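Local coordinates for necrotic enteritis toxin B (Clostridium perfringens, PDB 4I0N), which forms pores in membranes as a toxin of the alpha-hemolysin (leukocidin) family, probably secreted to attack host cells, at residues A[76-90]-A[239-253]. Numbering follows the deposited sequence.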
loop_
_atom_site.group_PDB
_atom_site.type_symbol
_atom_site.label_atom_id
_atom_site.label_comp_id
_atom_site.label_asym_id
_atom_site.label_seq_id
_atom_site.Cartn_x
_atom_site.Cartn_y
_atom_site.Cartn_z
ATOM N N TYR A 76 -16.155 9.111 -28.484
ATOM C CA TYR A 76 -15.572 8.010 -27.725
ATOM C C TYR A 76 -14.560 8.525 -26.702
ATOM O O TYR A 76 -13.801 9.457 -26.974
ATOM C CB TYR A 76 -14.919 7.004 -28.688
ATOM C CG TYR A 76 -14.246 5.849 -27.991
ATOM C CD1 TYR A 76 -14.980 4.727 -27.598
ATOM C CD2 TYR A 76 -12.876 5.888 -27.706
ATOM C CE1 TYR A 76 -14.356 3.666 -26.942
ATOM C CE2 TYR A 76 -12.249 4.840 -27.054
ATOM C CZ TYR A 76 -13.000 3.731 -26.680
ATOM O OH TYR A 76 -12.375 2.691 -26.026
ATOM N N GLY A 77 -14.543 7.911 -25.522
ATOM C CA GLY A 77 -13.533 8.263 -24.535
ATOM C C GLY A 77 -13.129 7.042 -23.745
ATOM O O GLY A 77 -13.940 6.146 -23.531
ATOM N N LYS A 78 -11.863 7.009 -23.336
ATOM C CA LYS A 78 -11.389 5.990 -22.409
ATOM C C LYS A 78 -10.518 6.594 -21.336
ATOM O O LYS A 78 -9.540 7.309 -21.617
ATOM C CB LYS A 78 -10.630 4.863 -23.115
ATOM C CG LYS A 78 -10.123 3.788 -22.121
ATOM C CD LYS A 78 -9.530 2.589 -22.811
ATOM C CE LYS A 78 -8.088 2.844 -23.180
ATOM N NZ LYS A 78 -7.490 1.579 -23.642
ATOM N N MET A 79 -10.887 6.299 -20.095
ATOM C CA MET A 79 -10.102 6.692 -18.933
ATOM C C MET A 79 -9.596 5.440 -18.238
ATOM O O MET A 79 -10.391 4.650 -17.716
ATOM C CB MET A 79 -10.974 7.515 -17.977
ATOM C CG MET A 79 -10.286 7.832 -16.623
ATOM S SD MET A 79 -11.412 8.827 -15.620
ATOM C CE MET A 79 -10.799 8.529 -13.964
ATOM N N LYS A 80 -8.274 5.245 -18.253
ATOM C CA LYS A 80 -7.662 4.184 -17.479
ATOM C C LYS A 80 -7.383 4.704 -16.069
ATOM O O LYS A 80 -6.793 5.779 -15.909
ATOM C CB LYS A 80 -6.363 3.707 -18.144
ATOM C CG LYS A 80 -5.759 2.503 -17.419
ATOM C CD LYS A 80 -4.491 2.013 -18.067
ATOM C CE LYS A 80 -3.298 2.962 -17.848
ATOM N NZ LYS A 80 -2.811 2.956 -16.428
ATOM N N TRP A 81 -7.745 3.927 -15.048
ATOM C CA TRP A 81 -7.676 4.415 -13.670
ATOM C C TRP A 81 -7.381 3.234 -12.734
ATOM O O TRP A 81 -7.634 2.088 -13.110
ATOM C CB TRP A 81 -8.986 5.141 -13.299
ATOM C CG TRP A 81 -10.194 4.254 -13.307
ATOM C CD1 TRP A 81 -10.893 3.807 -14.399
ATOM C CD2 TRP A 81 -10.819 3.679 -12.164
ATOM N NE1 TRP A 81 -11.940 2.999 -13.991
ATOM C CE2 TRP A 81 -11.898 2.885 -12.625
ATOM C CE3 TRP A 81 -10.560 3.746 -10.782
ATOM C CZ2 TRP A 81 -12.737 2.169 -11.758
ATOM C CZ3 TRP A 81 -11.396 3.051 -9.910
ATOM C CH2 TRP A 81 -12.483 2.270 -10.409
ATOM N N PRO A 82 -6.788 3.506 -11.553
ATOM C CA PRO A 82 -6.402 2.411 -10.660
ATOM C C PRO A 82 -7.549 1.993 -9.745
ATOM O O PRO A 82 -8.039 2.796 -8.931
ATOM C CB PRO A 82 -5.246 3.014 -9.858
ATOM C CG PRO A 82 -5.598 4.453 -9.752
ATOM C CD PRO A 82 -6.229 4.798 -11.110
ATOM N N GLU A 83 -7.993 0.750 -9.901
ATOM C CA GLU A 83 -9.120 0.271 -9.119
ATOM C C GLU A 83 -8.647 -0.368 -7.821
ATOM O O GLU A 83 -9.352 -0.285 -6.810
ATOM C CB GLU A 83 -10.010 -0.667 -9.952
ATOM C CG GLU A 83 -11.328 -1.082 -9.248
ATOM C CD GLU A 83 -11.161 -2.262 -8.299
ATOM O OE1 GLU A 83 -10.127 -2.973 -8.381
ATOM O OE2 GLU A 83 -12.072 -2.473 -7.460
ATOM N N THR A 84 -7.466 -0.996 -7.844
ATOM C CA THR A 84 -6.877 -1.617 -6.640
ATOM C C THR A 84 -5.363 -1.422 -6.612
ATOM O O THR A 84 -4.668 -1.715 -7.603
ATOM C CB THR A 84 -7.201 -3.164 -6.505
ATOM O OG1 THR A 84 -8.618 -3.358 -6.327
ATOM C CG2 THR A 84 -6.464 -3.768 -5.282
ATOM N N TYR A 85 -4.852 -0.935 -5.478
ATOM C CA TYR A 85 -3.424 -1.057 -5.200
ATOM C C TYR A 85 -3.200 -2.238 -4.234
ATOM O O TYR A 85 -3.812 -2.293 -3.183
ATOM C CB TYR A 85 -2.906 0.205 -4.541
ATOM C CG TYR A 85 -3.003 1.457 -5.361
ATOM C CD1 TYR A 85 -1.905 1.897 -6.124
ATOM C CD2 TYR A 85 -4.157 2.252 -5.324
ATOM C CE1 TYR A 85 -1.961 3.094 -6.856
ATOM C CE2 TYR A 85 -4.234 3.457 -6.073
ATOM C CZ TYR A 85 -3.126 3.861 -6.827
ATOM O OH TYR A 85 -3.182 5.046 -7.539
ATOM N N ARG A 86 -2.299 -3.152 -4.585
ATOM C CA ARG A 86 -1.945 -4.272 -3.716
ATOM C C ARG A 86 -0.503 -4.144 -3.248
ATOM O O ARG A 86 0.419 -3.900 -4.062
ATOM C CB ARG A 86 -2.110 -5.600 -4.432
ATOM C CG ARG A 86 -1.759 -6.794 -3.506
ATOM C CD ARG A 86 -2.170 -8.113 -4.152
ATOM N NE ARG A 86 -3.621 -8.220 -4.208
ATOM C CZ ARG A 86 -4.292 -9.206 -4.802
ATOM N NH1 ARG A 86 -3.649 -10.196 -5.405
ATOM N NH2 ARG A 86 -5.623 -9.199 -4.790
ATOM N N ILE A 87 -0.311 -4.307 -1.943
ATOM C CA ILE A 87 1.028 -4.206 -1.354
ATOM C C ILE A 87 1.276 -5.531 -0.649
ATOM O O ILE A 87 0.513 -5.918 0.226
ATOM C CB ILE A 87 1.134 -3.008 -0.361
ATOM C CG1 ILE A 87 1.113 -1.665 -1.116
ATOM C CG2 ILE A 87 2.430 -3.089 0.502
ATOM C CD1 ILE A 87 -0.254 -1.091 -1.350
ATOM N N ASN A 88 2.347 -6.222 -1.040
ATOM C CA ASN A 88 2.728 -7.453 -0.358
ATOM C C ASN A 88 4.079 -7.207 0.295
ATOM O O ASN A 88 4.984 -6.635 -0.333
ATOM C CB ASN A 88 2.876 -8.617 -1.330
ATOM C CG ASN A 88 1.610 -8.934 -2.102
ATOM O OD1 ASN A 88 0.491 -8.780 -1.617
ATOM N ND2 ASN A 88 1.790 -9.398 -3.323
ATOM N N VAL A 89 4.215 -7.635 1.544
ATOM C CA VAL A 89 5.502 -7.592 2.195
ATOM C C VAL A 89 5.814 -9.036 2.605
ATOM O O VAL A 89 5.077 -9.628 3.390
ATOM C CB VAL A 89 5.490 -6.634 3.407
ATOM C CG1 VAL A 89 6.834 -6.635 4.079
ATOM C CG2 VAL A 89 5.143 -5.189 2.969
ATOM N N LYS A 90 6.889 -9.601 2.055
ATOM C CA LYS A 90 7.227 -10.998 2.282
ATOM C C LYS A 90 8.524 -11.077 3.051
ATOM O O LYS A 90 9.427 -10.299 2.808
ATOM C CB LYS A 90 7.374 -11.767 0.964
ATOM C CG LYS A 90 6.058 -11.913 0.201
ATOM C CD LYS A 90 6.314 -12.585 -1.141
ATOM C CE LYS A 90 5.031 -12.736 -1.939
ATOM N NZ LYS A 90 5.334 -13.271 -3.311
ATOM N N ILE A 239 13.519 -9.007 3.122
ATOM C CA ILE A 239 12.137 -8.543 2.979
ATOM C C ILE A 239 11.943 -8.152 1.511
ATOM O O ILE A 239 12.776 -7.433 0.925
ATOM C CB ILE A 239 11.835 -7.321 3.909
ATOM C CG1 ILE A 239 11.735 -7.777 5.375
ATOM C CG2 ILE A 239 10.573 -6.502 3.422
ATOM C CD1 ILE A 239 10.491 -8.612 5.724
ATOM N N ILE A 240 10.854 -8.644 0.918
ATOM C CA ILE A 240 10.482 -8.305 -0.447
ATOM C C ILE A 240 9.214 -7.467 -0.397
ATOM O O ILE A 240 8.206 -7.884 0.166
ATOM C CB ILE A 240 10.250 -9.567 -1.315
ATOM C CG1 ILE A 240 11.472 -10.506 -1.233
ATOM C CG2 ILE A 240 9.937 -9.169 -2.776
ATOM C CD1 ILE A 240 11.168 -11.956 -1.525
ATOM N N VAL A 241 9.269 -6.274 -0.974
ATOM C CA VAL A 241 8.097 -5.390 -1.052
ATOM C C VAL A 241 7.606 -5.486 -2.490
ATOM O O VAL A 241 8.367 -5.164 -3.400
ATOM C CB VAL A 241 8.502 -3.937 -0.767
ATOM C CG1 VAL A 241 7.290 -2.986 -0.943
ATOM C CG2 VAL A 241 9.040 -3.799 0.665
ATOM N N GLU A 242 6.371 -5.961 -2.690
ATOM C CA GLU A 242 5.782 -6.125 -4.026
ATOM C C GLU A 242 4.629 -5.150 -4.134
ATOM O O GLU A 242 3.758 -5.112 -3.255
ATOM C CB GLU A 242 5.261 -7.542 -4.282
ATOM C CG GLU A 242 6.275 -8.637 -4.015
ATOM C CD GLU A 242 5.685 -10.023 -4.164
ATOM O OE1 GLU A 242 4.424 -10.179 -4.212
ATOM O OE2 GLU A 242 6.495 -10.973 -4.238
ATOM N N TYR A 243 4.655 -4.346 -5.189
ATOM C CA TYR A 243 3.584 -3.404 -5.464
ATOM C C TYR A 243 2.898 -3.807 -6.761
ATOM O O TYR A 243 3.555 -4.094 -7.765
ATOM C CB TYR A 243 4.177 -2.025 -5.703
ATOM C CG TYR A 243 4.777 -1.305 -4.545
ATOM C CD1 TYR A 243 4.340 -1.493 -3.228
ATOM C CD2 TYR A 243 5.745 -0.328 -4.789
ATOM C CE1 TYR A 243 4.878 -0.724 -2.180
ATOM C CE2 TYR A 243 6.273 0.436 -3.766
ATOM C CZ TYR A 243 5.863 0.239 -2.474
ATOM O OH TYR A 243 6.440 1.034 -1.503
ATOM N N GLN A 244 1.574 -3.791 -6.750
ATOM C CA GLN A 244 0.792 -4.153 -7.925
ATOM C C GLN A 244 -0.345 -3.158 -8.042
ATOM O O GLN A 244 -0.965 -2.800 -7.042
ATOM C CB GLN A 244 0.291 -5.576 -7.720
ATOM C CG GLN A 244 -0.204 -6.300 -8.921
ATOM C CD GLN A 244 -0.082 -7.812 -8.699
ATOM O OE1 GLN A 244 0.195 -8.272 -7.585
ATOM N NE2 GLN A 244 -0.264 -8.566 -9.738
ATOM N N ARG A 245 -0.619 -2.683 -9.256
ATOM C CA ARG A 245 -1.703 -1.746 -9.435
ATOM C C ARG A 245 -2.634 -2.318 -10.495
ATOM O O ARG A 245 -2.205 -2.533 -11.624
ATOM C CB ARG A 245 -1.159 -0.375 -9.862
ATOM C CG ARG A 245 -2.225 0.736 -9.777
ATOM C CD ARG A 245 -1.845 2.023 -10.522
ATOM N NE ARG A 245 -1.705 1.765 -11.959
ATOM C CZ ARG A 245 -0.612 2.043 -12.663
ATOM N NH1 ARG A 245 0.425 2.673 -12.098
ATOM N NH2 ARG A 245 -0.574 1.726 -13.955
ATOM N N PHE A 246 -3.875 -2.605 -10.112
ATOM C CA PHE A 246 -4.855 -3.191 -11.034
ATOM C C PHE A 246 -5.672 -2.060 -11.603
ATOM O O PHE A 246 -6.374 -1.361 -10.864
ATOM C CB PHE A 246 -5.757 -4.181 -10.315
ATOM C CG PHE A 246 -5.009 -5.378 -9.766
ATOM C CD1 PHE A 246 -4.675 -6.434 -10.610
ATOM C CD2 PHE A 246 -4.639 -5.442 -8.430
ATOM C CE1 PHE A 246 -3.978 -7.558 -10.120
ATOM C CE2 PHE A 246 -3.955 -6.549 -7.934
ATOM C CZ PHE A 246 -3.624 -7.609 -8.787
ATOM N N ASP A 247 -5.596 -1.916 -12.918
ATOM C CA ASP A 247 -6.236 -0.810 -13.601
ATOM C C ASP A 247 -7.568 -1.249 -14.160
ATOM O O ASP A 247 -7.776 -2.436 -14.452
ATOM C CB ASP A 247 -5.334 -0.280 -14.712
ATOM C CG ASP A 247 -4.081 0.416 -14.180
ATOM O OD1 ASP A 247 -4.129 1.048 -13.100
ATOM O OD2 ASP A 247 -3.051 0.317 -14.864
ATOM N N ASN A 248 -8.489 -0.292 -14.267
ATOM C CA ASN A 248 -9.739 -0.480 -14.987
ATOM C C ASN A 248 -9.822 0.533 -16.133
ATOM O O ASN A 248 -9.135 1.562 -16.108
ATOM C CB ASN A 248 -10.949 -0.257 -14.052
ATOM C CG ASN A 248 -11.264 -1.467 -13.139
ATOM O OD1 ASN A 248 -12.332 -1.482 -12.531
ATOM N ND2 ASN A 248 -10.338 -2.439 -13.013
ATOM N N ASP A 249 -10.654 0.226 -17.124
ATOM C CA ASP A 249 -10.911 1.131 -18.230
ATOM C C ASP A 249 -12.333 1.625 -18.105
ATOM O O ASP A 249 -13.286 0.833 -18.213
ATOM C CB ASP A 249 -10.800 0.395 -19.571
ATOM C CG ASP A 249 -9.371 -0.025 -19.935
ATOM O OD1 ASP A 249 -8.375 0.443 -19.333
ATOM O OD2 ASP A 249 -9.254 -0.828 -20.902
ATOM N N TYR A 250 -12.480 2.930 -17.901
ATOM C CA TYR A 250 -13.806 3.550 -17.913
ATOM C C TYR A 250 -14.061 4.211 -19.276
ATOM O O TYR A 250 -13.341 5.137 -19.693
ATOM C CB TYR A 250 -13.951 4.549 -16.768
ATOM C CG TYR A 250 -15.329 5.201 -16.775
ATOM C CD1 TYR A 250 -16.477 4.455 -16.518
ATOM C CD2 TYR A 250 -15.479 6.557 -17.089
ATOM C CE1 TYR A 250 -17.756 5.054 -16.567
ATOM C CE2 TYR A 250 -16.736 7.154 -17.123
ATOM C CZ TYR A 250 -17.865 6.400 -16.875
ATOM O OH TYR A 250 -19.098 7.017 -16.901
ATOM N N ILE A 251 -15.054 3.682 -19.989
ATOM C CA ILE A 251 -15.236 3.974 -21.413
ATOM C C ILE A 251 -16.561 4.708 -21.630
ATOM O O ILE A 251 -17.598 4.313 -21.080
ATOM C CB ILE A 251 -15.232 2.662 -22.241
ATOM C CG1 ILE A 251 -13.873 1.963 -22.135
ATOM C CG2 ILE A 251 -15.565 2.932 -23.711
ATOM C CD1 ILE A 251 -13.945 0.426 -22.362
ATOM N N LEU A 252 -16.508 5.771 -22.434
ATOM C CA LEU A 252 -17.692 6.539 -22.817
ATOM C C LEU A 252 -17.950 6.367 -24.304
ATOM O O LEU A 252 -17.023 6.486 -25.117
ATOM C CB LEU A 252 -17.491 8.035 -22.548
ATOM C CG LEU A 252 -17.400 8.467 -21.084
ATOM C CD1 LEU A 252 -17.003 9.944 -20.981
ATOM C CD2 LEU A 252 -18.690 8.151 -20.330
ATOM N N ASN A 253 -19.196 6.048 -24.635
ATOM C CA ASN A 253 -19.670 5.989 -26.023
ATOM C C ASN A 253 -20.888 6.893 -26.201
ATOM O O ASN A 253 -21.860 6.822 -25.436
ATOM C CB ASN A 253 -20.059 4.556 -26.419
ATOM C CG ASN A 253 -18.873 3.625 -26.541
ATOM O OD1 ASN A 253 -18.171 3.631 -27.548
ATOM N ND2 ASN A 253 -18.667 2.786 -25.532
HETATM O O HOH W 1 -6.221 0.958 -20.955
HETATM O O HOH W 2 -9.841 -0.525 -23.903
HETATM O O HOH W 3 -4.370 3.629 -14.093
HETATM O O HOH W 4 -10.305 -4.475 -10.753
HETATM O O HOH W 5 -0.380 -10.892 -5.599
#
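E83 and T84 both face F246 in a classic beta bulge, where the antiparallel pairing of residues 76-90 and 239-253 of this alpha-hemolysin-fold toxin turns a corner without parting. F246 O accepts two backbone donors, E83 N at 2.8 Å and T84 N at 3.2 Å, so the register slips by one residue while ladder bonds run on either side. W81 CG sits between its own backbone N and carbonyl carbon (chi1 64°), which lays the indole against N248: N248 CB comes over one face, 3.4 Å from W81 NE1, and NE1 itself donates to N263 on strand 258-279. On the opposite side of the sheet, R245 grips D247 side-on, R245 NE on the syn lone pair of D247 OD1 and R245 NH2 on that of D247 OD2. K80, its chain bent at both outer torsions, brings NZ over the same carboxylate, 3.1 Å from D247 OD2 and 71° out of its plane. K80 NZ and R245 NH2 thus share OD2, and each has a second acidic partner, D67 for K80 and E270 for R245. Farther along, F246 CE2 sits over the centre of the R86 guanidinium, 4.1 Å above its plane, while R86 NE forms a salt bridge with D169 on strand 165-172. Near the far end the E242 carboxylate is held at both oxygens. K90 NZ meets E242 OE2 at 2.7 Å from the syn side; N88, its amide rotation fixed in part by a hydrogen bond from S167 to OD1, reaches E242 OE1 through ND2 at 2.9 Å from the anti side, with an N-H...O angle of 165°.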